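Local coordinates for cyclopenase asqI (Emericella nidulans, PDB 5YY3), which catalyses the zinc-dependent ring contraction of 4'-methoxycyclopenin to 4'-methoxyviridicatin, with loss of methyl isocyanate, in aspoquinolone biosynthesis, at residues S337-K340 against C345-D348. Sequence-based numbering, arbitrary orientation.
Sequences SLNK and CSLD
In the loop that links helix 335-339 to helix 349-352, N339 and L338 meet the returning chain through one polar and one apolar contact. The polar one is a side-chain-to-backbone hydrogen bond: L347 N donates to N339 OD1 over 2.9 Å, and an N-H...O angle of 166° makes it nearly straight. The donor lies 22° out of the carbonyl plane. With chi1 at -84°, N339 sets CG beside its own backbone N, and its amide reaches the loop where the two segments come closest, N339 CA to S346 CA being 5.6 Å. N339 OD1 also lies 3.5 Å from S346 CA, whereas N339 ND2 faces S346 OG at 3.9 Å, too far for a hydrogen bond. The CB of L347 is directed toward the helix, and L347 CD1 packs against L338 CB at 3.8 Å, the two leucines crossing at a slant. Both leucines are buried and also touch I330 of helix 323-331, which L338 contacts at F326 as well. Beyond L347, D348 is the N-cap of helix 349-352, its OD1 accepting from E350 N, while backbone hydrogen bonds of S346 with T310 and of D348 with E308 tie the loop to the connection between strands 306-307 and 316-317.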
ATOM      1  N   SER A 337     -22.112 -13.372  43.469  1.00 47.08           N
ATOM      2  CA  SER A 337     -20.913 -14.133  43.818  1.00 41.60           C
ATOM      3  C   SER A 337     -19.968 -13.331  44.713  1.00 45.33           C
ATOM      4  O   SER A 337     -19.540 -13.797  45.771  1.00 49.02           O
ATOM      5  CB  SER A 337     -20.183 -14.580  42.552  1.00 45.49           C
ATOM      6  OG  SER A 337     -19.267 -15.623  42.836  1.00 58.26           O
ATOM      7  N   LEU A 338     -19.651 -12.114  44.293  1.00 45.20           N
ATOM      8  CA  LEU A 338     -18.714 -11.281  45.031  1.00 45.25           C
ATOM      9  C   LEU A 338     -19.242 -10.951  46.431  1.00 45.80           C
ATOM     10  O   LEU A 338     -18.474 -10.914  47.397  1.00 48.69           O
ATOM     11  CB  LEU A 338     -18.411  -9.993  44.243  1.00 41.65           C
ATOM     12  CG  LEU A 338     -17.598 -10.172  42.944  1.00 35.59           C
ATOM     13  CD1 LEU A 338     -17.464  -8.864  42.152  1.00 28.41           C
ATOM     14  CD2 LEU A 338     -16.217 -10.768  43.223  1.00 34.34           C
ATOM     15  N   ASN A 339     -20.551 -10.724  46.540  1.00 47.47           N
ATOM     16  CA  ASN A 339     -21.161 -10.354  47.821  1.00 47.01           C
ATOM     17  C   ASN A 339     -21.016 -11.432  48.913  1.00 49.86           C
ATOM     18  O   ASN A 339     -20.962 -11.111  50.096  1.00 50.54           O
ATOM     19  CB  ASN A 339     -22.647 -10.023  47.633  1.00 41.31           C
ATOM     20  CG  ASN A 339     -22.882  -8.589  47.183  1.00 42.01           C
ATOM     21  OD1 ASN A 339     -22.000  -7.737  47.297  1.00 40.88           O
ATOM     22  ND2 ASN A 339     -24.087  -8.314  46.685  1.00 39.68           N
ATOM     23  N   LYS A 340     -20.937 -12.700  48.512  1.00 50.33           N
ATOM     24  CA  LYS A 340     -20.813 -13.817  49.452  1.00 47.30           C
ATOM     25  C   LYS A 340     -19.502 -13.782  50.244  1.00 52.28           C
ATOM     26  O   LYS A 340     -19.245 -14.666  51.059  1.00 52.98           O
ATOM     27  CB  LYS A 340     -20.922 -15.157  48.708  1.00 47.38           C
ATOM     28  CG  LYS A 340     -22.234 -15.357  47.968  1.00 49.88           C
ATOM     29  CD  LYS A 340     -22.348 -16.750  47.338  1.00 47.01           C
ATOM     30  CE  LYS A 340     -22.729 -17.813  48.367  1.00 55.96           C
ATOM     31  NZ  LYS A 340     -23.315 -19.043  47.753  1.00 63.19           N
ATOM     32  N   CYS A 345     -22.483  -7.751  53.877  1.00 61.60           N
ATOM     33  CA  CYS A 345     -22.557  -6.457  53.200  1.00 61.41           C
ATOM     34  C   CYS A 345     -22.746  -6.610  51.690  1.00 54.04           C
ATOM     35  O   CYS A 345     -22.453  -7.661  51.125  1.00 55.05           O
ATOM     36  CB  CYS A 345     -21.307  -5.629  53.497  1.00 59.05           C
ATOM     37  SG  CYS A 345     -21.424  -4.644  55.024  1.00 67.83           S
ATOM     38  N   SER A 346     -23.252  -5.565  51.042  1.00 53.72           N
ATOM     39  CA  SER A 346     -23.488  -5.608  49.603  1.00 50.59           C
ATOM     40  C   SER A 346     -22.724  -4.521  48.838  1.00 51.49           C
ATOM     41  O   SER A 346     -22.651  -3.369  49.272  1.00 49.71           O
ATOM     42  CB  SER A 346     -24.986  -5.491  49.313  1.00 48.76           C
ATOM     43  OG  SER A 346     -25.678  -6.627  49.794  1.00 53.21           O
ATOM     44  N   LEU A 347     -22.158  -4.897  47.692  1.00 46.63           N
ATOM     45  CA  LEU A 347     -21.499  -3.931  46.814  1.00 41.52           C
ATOM     46  C   LEU A 347     -22.520  -2.967  46.241  1.00 39.96           C
ATOM     47  O   LEU A 347     -23.638  -3.374  45.919  1.00 42.83           O
ATOM     48  CB  LEU A 347     -20.748  -4.643  45.687  1.00 37.64           C
ATOM     49  CG  LEU A 347     -19.422  -5.317  46.055  1.00 37.52           C
ATOM     50  CD1 LEU A 347     -18.980  -6.267  44.962  1.00 34.67           C
ATOM     51  CD2 LEU A 347     -18.311  -4.294  46.374  1.00 33.39           C
ATOM     52  N   ASP A 348     -22.137  -1.696  46.118  1.00 38.60           N
ATOM     53  CA  ASP A 348     -23.031  -0.639  45.619  1.00 37.38           C
ATOM     54  C   ASP A 348     -23.224  -0.695  44.084  1.00 36.03           C
ATOM     55  O   ASP A 348     -22.490  -0.054  43.326  1.00 34.89           O
ATOM     56  CB  ASP A 348     -22.485   0.731  46.043  1.00 37.67           C
ATOM     57  CG  ASP A 348     -23.478   1.863  45.826  1.00 36.19           C
ATOM     58  OD1 ASP A 348     -24.520   1.632  45.169  1.00 40.11           O
ATOM     59  OD2 ASP A 348     -23.206   2.989  46.314  1.00 36.35           O
TER